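Local coordinates for MDM10 isoform 1 (Saccharomyces cerevisiae, PDB 7BTX), which helps tether the endoplasmic reticulum to mitochondria as part of the ERMES complex and takes part in late assembly of the TOM complex in the outer membrane, at residues S31-D36 with V415-T420; S290-K295 with L307-E312. All blocks are in the same frame, centred on the assembly; numbering follows the deposited sequence.

Overall arrangement
Interaction 1 joins the 31-36 segment, which includes the end part of the short helix 30-33, to strand 413-420; interaction 2 pairs strand 292-297 with the 307-312 segment. Their centres lie about 7 Å apart, on the same side of the chain's centre, and along the sequence interaction 2 is nested inside the long loop closed by interaction 1. The two meet directly: Lys417 NZ forms a salt bridge with Glu312 OE1 (3.1 Å), and Leu35 packs by Phe309. In this mitochondrial outer-membrane beta-barrel, the 31-36 segment thus packs on both strand 292-297 and strand 413-420, with the 307-312 segment between them.

Interaction 1 (S31-D36 with V415-T420); sequences SRTLLD and VWKLST
Lys417 NZ is held by two oxygens: the backbone carbonyl of Thr33, whose O it reaches at 2.8 Å, and the carboxylate of Glu312, with which it forms a salt bridge. The contact belongs to a mitochondrial outer-membrane beta-barrel, and it lays the 31-36 segment, which carries part of the short helix 30-33, against the wall strand 413-420. The ammonium does not sit on a lone pair of the Thr33 carbonyl; it lies above the carbonyl plane, 37° out of it. The lysine chain reaches this place by bending twice near its end (chi3 78°, chi4 74°), which curls NZ round to the carbonyl and leaves CE alongside it, 3.7 Å from Thr33 O. The Thr33 methyl, CG2, borders the same ammonium at 4.0 Å, while the hydroxyl of that residue is turned to Ala29 O. An acid and a carbonyl on one amine would probably favour its charged form.

Farther along the strand, Ser419 is the second residue to lean on the 31-36 segment, two places on from Lys417 and from the same side of the strand, while the CB of the intervening Leu418 points away. Phe37 touches both Lys417 and Ser419. Leu34 and Leu35 bring mainly backbone oxygens to this wall; their side chains extend to strand 292-297, where both touch Cys293. Leu35 O takes a hydrogen bond from Lys428 NZ on the next strand. The Ser419 hydroxyl lies near that carbonyl without bonding to it. Two carbonyls border the serine methylene: Leu34 O stands 4.0 Å from Ser419 CB, and Leu35 O is nearer, at 3.6 Å from the same carbon.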
loop_
_atom_site.group_PDB
_atom_site.type_symbol
_atom_site.label_atom_id
_atom_site.label_comp_id
_atom_site.label_asym_id
_atom_site.label_seq_id
_atom_site.Cartn_x
_atom_site.Cartn_y
_atom_site.Cartn_z
ATOM N N SER D 31 25.993 28.537 6.272
ATOM C CA SER D 31 24.727 29.006 5.728
ATOM C C SER D 31 23.826 27.880 5.247
ATOM O O SER D 31 22.725 28.159 4.769
ATOM C CB SER D 31 24.979 29.963 4.566
ATOM O OG SER D 31 23.843 30.049 3.727
ATOM N N ARG D 32 24.269 26.629 5.322
ATOM C CA ARG D 32 23.406 25.496 5.026
ATOM C C ARG D 32 23.055 24.695 6.265
ATOM O O ARG D 32 22.024 24.014 6.278
ATOM C CB ARG D 32 24.065 24.572 4.000
ATOM C CG ARG D 32 24.359 25.239 2.677
ATOM C CD ARG D 32 24.697 24.220 1.606
ATOM N NE ARG D 32 25.602 23.180 2.091
ATOM C CZ ARG D 32 26.887 23.091 1.764
ATOM N NH1 ARG D 32 27.429 23.989 0.955
ATOM N NH2 ARG D 32 27.635 22.115 2.254
ATOM N N THR D 33 23.886 24.763 7.296
ATOM C CA THR D 33 23.612 24.137 8.576
ATOM C C THR D 33 22.624 24.969 9.382
ATOM O O THR D 33 21.755 24.420 10.068
ATOM C CB THR D 33 24.933 23.951 9.332
ATOM O OG1 THR D 33 25.777 23.067 8.588
ATOM C CG2 THR D 33 24.723 23.364 10.716
ATOM N N LEU D 34 22.700 26.292 9.257
ATOM C CA LEU D 34 21.859 27.172 10.051
ATOM C C LEU D 34 20.545 27.524 9.376
ATOM O O LEU D 34 19.617 27.956 10.064
ATOM C CB LEU D 34 22.625 28.449 10.396
ATOM C CG LEU D 34 23.717 28.184 11.424
ATOM C CD1 LEU D 34 24.601 29.364 11.698
ATOM C CD2 LEU D 34 23.028 27.814 12.673
ATOM N N LEU D 35 20.426 27.337 8.066
ATOM C CA LEU D 35 19.239 27.787 7.356
ATOM C C LEU D 35 18.450 26.646 6.743
ATOM O O LEU D 35 17.225 26.596 6.885
ATOM C CB LEU D 35 19.624 28.764 6.244
ATOM C CG LEU D 35 20.514 29.953 6.574
ATOM C CD1 LEU D 35 20.686 30.760 5.333
ATOM C CD2 LEU D 35 19.985 30.790 7.677
ATOM N N ASP D 36 19.121 25.727 6.052
ATOM C CA ASP D 36 18.465 24.772 5.169
ATOM C C ASP D 36 18.341 23.384 5.783
ATOM O O ASP D 36 18.429 22.386 5.062
ATOM C CB ASP D 36 19.215 24.691 3.844
ATOM C CG ASP D 36 19.345 26.037 3.169
ATOM O OD1 ASP D 36 18.441 26.878 3.343
ATOM O OD2 ASP D 36 20.353 26.256 2.468
ATOM N N VAL D 415 19.891 20.638 21.038
ATOM C CA VAL D 415 20.129 21.614 19.982
ATOM C C VAL D 415 18.782 22.154 19.536
ATOM O O VAL D 415 17.947 21.394 19.038
ATOM C CB VAL D 415 20.869 21.011 18.777
ATOM C CG1 VAL D 415 21.017 22.041 17.695
ATOM C CG2 VAL D 415 22.221 20.485 19.168
ATOM N N TRP D 416 18.577 23.456 19.688
ATOM C CA TRP D 416 17.393 24.131 19.181
ATOM C C TRP D 416 17.769 24.916 17.938
ATOM O O TRP D 416 18.801 25.576 17.912
ATOM C CB TRP D 416 16.813 25.081 20.224
ATOM C CG TRP D 416 16.424 24.422 21.485
ATOM C CD1 TRP D 416 17.242 24.085 22.520
ATOM C CD2 TRP D 416 15.110 24.014 21.858
ATOM N NE1 TRP D 416 16.517 23.484 23.517
ATOM C CE2 TRP D 416 15.204 23.430 23.134
ATOM C CE3 TRP D 416 13.863 24.081 21.234
ATOM C CZ2 TRP D 416 14.097 22.920 23.801
ATOM C CZ3 TRP D 416 12.767 23.574 21.896
ATOM C CH2 TRP D 416 12.890 23.001 23.167
ATOM N N LYS D 417 16.937 24.843 16.902
ATOM C CA LYS D 417 17.322 25.421 15.611
ATOM C C LYS D 417 16.113 26.132 15.003
ATOM O O LYS D 417 15.151 25.490 14.585
ATOM C CB LYS D 417 17.855 24.355 14.668
ATOM C CG LYS D 417 19.252 23.864 14.968
ATOM C CD LYS D 417 19.545 22.573 14.238
ATOM C CE LYS D 417 19.875 22.833 12.786
ATOM N NZ LYS D 417 21.233 23.411 12.625
ATOM N N LEU D 418 16.188 27.457 14.930
ATOM C CA LEU D 418 15.180 28.232 14.225
ATOM C C LEU D 418 15.702 28.659 12.855
ATOM O O LEU D 418 16.907 28.784 12.643
ATOM C CB LEU D 418 14.778 29.465 15.030
ATOM C CG LEU D 418 13.804 29.351 16.202
ATOM C CD1 LEU D 418 14.458 28.789 17.459
ATOM C CD2 LEU D 418 13.185 30.702 16.482
ATOM N N SER D 419 14.783 28.882 11.915
ATOM C CA SER D 419 15.158 29.458 10.626
ATOM C C SER D 419 13.994 30.168 9.950
ATOM O O SER D 419 13.137 29.526 9.339
ATOM C CB SER D 419 15.707 28.400 9.670
ATOM O OG SER D 419 14.683 27.551 9.202
ATOM N N THR D 420 13.985 31.494 10.014
ATOM C CA THR D 420 12.894 32.274 9.451
ATOM C C THR D 420 13.191 32.650 8.007
ATOM O O THR D 420 14.277 33.128 7.693
ATOM C CB THR D 420 12.692 33.542 10.278
ATOM O OG1 THR D 420 12.535 33.192 11.657
ATOM C CG2 THR D 420 11.459 34.296 9.815
#

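Interaction 2 (S290-K295 with L307-E312); sequences STFCAK and LSFGCE
Lys295 meets Ser308 near one end of an antiparallel ladder, and Glu312 meets Thr291 near the other; Lys295 and Glu312 have the most surface buried by the contact, with Thr291 and Phe309 next. Lys295 O accepts the Ser308 N-H at 2.9 Å, while its aliphatic chain passes Ser308, CE to OG 4.3 Å, before its end leads away. At the other end Thr291 N donates to Glu312 O at 3.0 Å with a fairly straight N-H...O angle of 159°. The two side chains here lie side by side and point the same way, Thr291 CB against Glu312 CG; the glutamate chain runs on extended to its carboxylate, where OE2 is hydrogen-bonded to Trp314 NE1 and OE1 faces the Lys417 ammonium in a salt bridge. Between these ends Cys293 N reaches Gly310 O at 2.8 Å, in the carbonyl plane but with a bent N-H...O angle of 131°.

At the non-hydrogen-bonded pairs, Phe292 with Cys311 and Ala294 with Phe309, CA-H groups of Phe292, Cys311 and Phe309 point at carbonyls of the neighbouring pairs. The Phe292 and Phe309 rings meet diagonally between the two pairs, rim to rim, CZ to CE1 3.5 Å, their planes 36° apart and neither lying over the other; Ala294 CB adds to the same patch, 3.7 Å from Phe309 CE1. An alanine in place of Phe292 would probably leave the Phe309 rim without its aromatic neighbour and open a gap beside it.

Strand 280-284 adjoins the 290-295 side, where Ala294 pairs with Tyr282, and strand 413-420 adjoins the other, where Cys311 bonds Leu418; Leu34 and Leu35 of the 31-36 segment pack on Thr291, Cys293, Lys295 and Glu312.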
loop_
_atom_site.group_PDB
_atom_site.type_symbol
_atom_site.label_atom_id
_atom_site.label_comp_id
_atom_site.label_asym_id
_atom_site.label_seq_id
_atom_site.Cartn_x
_atom_site.Cartn_y
_atom_site.Cartn_z
ATOM N N SER D 290 25.418 29.703 21.454
ATOM C CA SER D 290 24.500 30.183 20.430
ATOM C C SER D 290 25.261 30.646 19.195
ATOM O O SER D 290 26.417 31.063 19.280
ATOM C CB SER D 290 23.658 31.329 20.984
ATOM O OG SER D 290 22.809 31.861 19.986
ATOM N N THR D 291 24.610 30.559 18.038
ATOM C CA THR D 291 25.159 30.937 16.747
ATOM C C THR D 291 24.078 31.747 16.013
ATOM O O THR D 291 22.941 31.833 16.504
ATOM C CB THR D 291 25.614 29.664 16.025
ATOM O OG1 THR D 291 26.304 28.822 16.951
ATOM C CG2 THR D 291 26.618 29.957 14.915
ATOM N N PHE D 292 24.421 32.349 14.872
ATOM C CA PHE D 292 23.487 33.191 14.132
ATOM C C PHE D 292 23.880 33.267 12.660
ATOM O O PHE D 292 25.066 33.182 12.335
ATOM C CB PHE D 292 23.438 34.583 14.758
ATOM C CG PHE D 292 22.563 35.549 14.022
ATOM C CD1 PHE D 292 21.192 35.381 14.004
ATOM C CD2 PHE D 292 23.112 36.622 13.342
ATOM C CE1 PHE D 292 20.384 36.268 13.326
ATOM C CE2 PHE D 292 22.310 37.513 12.660
ATOM C CZ PHE D 292 20.946 37.336 12.654
ATOM N N CYS D 293 22.905 33.415 11.759
ATOM C CA CYS D 293 23.188 33.486 10.321
ATOM C C CYS D 293 22.069 34.279 9.650
ATOM O O CYS D 293 20.907 33.881 9.689
ATOM C CB CYS D 293 23.311 32.104 9.706
ATOM S SG CYS D 293 23.618 32.093 7.932
ATOM N N ALA D 294 22.437 35.388 9.011
ATOM C CA ALA D 294 21.465 36.237 8.328
ATOM C C ALA D 294 21.822 36.356 6.847
ATOM O O ALA D 294 22.564 37.237 6.416
ATOM C CB ALA D 294 21.401 37.604 8.993
ATOM N N LYS D 295 21.261 35.456 6.053
ATOM C CA LYS D 295 21.510 35.489 4.619
ATOM C C LYS D 295 20.579 36.479 3.941
ATOM O O LYS D 295 19.357 36.375 4.067
ATOM C CB LYS D 295 21.324 34.107 4.008
ATOM C CG LYS D 295 21.300 34.116 2.498
ATOM C CD LYS D 295 21.486 32.736 1.924
ATOM C CE LYS D 295 20.182 31.984 1.889
ATOM N NZ LYS D 295 20.332 30.656 1.241
ATOM N N LEU D 307 15.299 37.374 2.719
ATOM C CA LEU D 307 16.127 37.611 3.898
ATOM C C LEU D 307 15.868 36.474 4.887
ATOM O O LEU D 307 14.956 36.512 5.712
ATOM C CB LEU D 307 15.853 38.975 4.526
ATOM C CG LEU D 307 16.714 39.348 5.734
ATOM C CD1 LEU D 307 18.131 39.646 5.305
ATOM C CD2 LEU D 307 16.127 40.538 6.454
ATOM N N SER D 308 16.708 35.448 4.813
ATOM C CA SER D 308 16.577 34.321 5.715
ATOM C C SER D 308 17.231 34.646 7.053
ATOM O O SER D 308 17.916 35.653 7.213
ATOM C CB SER D 308 17.181 33.073 5.087
ATOM O OG SER D 308 16.494 32.731 3.899
ATOM N N PHE D 309 17.005 33.780 8.030
ATOM C CA PHE D 309 17.604 33.922 9.349
ATOM C C PHE D 309 17.855 32.522 9.892
ATOM O O PHE D 309 17.331 31.541 9.360
ATOM C CB PHE D 309 16.698 34.751 10.269
ATOM C CG PHE D 309 16.906 36.224 10.156
ATOM C CD1 PHE D 309 17.992 36.830 10.761
ATOM C CD2 PHE D 309 16.012 37.006 9.451
ATOM C CE1 PHE D 309 18.187 38.193 10.657
ATOM C CE2 PHE D 309 16.200 38.368 9.344
ATOM C CZ PHE D 309 17.290 38.962 9.948
ATOM N N GLY D 310 18.635 32.425 10.958
ATOM C CA GLY D 310 18.923 31.143 11.568
ATOM C C GLY D 310 19.688 31.338 12.853
ATOM O O GLY D 310 20.689 32.048 12.872
ATOM N N CYS D 311 19.221 30.729 13.935
ATOM C CA CYS D 311 19.634 31.121 15.276
ATOM C C CYS D 311 19.822 29.904 16.174
ATOM O O CYS D 311 19.134 29.761 17.183
ATOM C CB CYS D 311 18.619 32.096 15.871
ATOM S SG CYS D 311 19.136 32.927 17.400
ATOM N N GLU D 312 20.682 28.955 15.777
ATOM C CA GLU D 312 20.764 27.713 16.545
ATOM C C GLU D 312 21.332 27.922 17.947
ATOM O O GLU D 312 22.125 28.835 18.187
ATOM C CB GLU D 312 21.582 26.616 15.854
ATOM C CG GLU D 312 23.079 26.617 16.094
ATOM C CD GLU D 312 23.766 25.434 15.447
ATOM O OE1 GLU D 312 23.076 24.622 14.802
ATOM O OE2 GLU D 312 25.000 25.312 15.585
#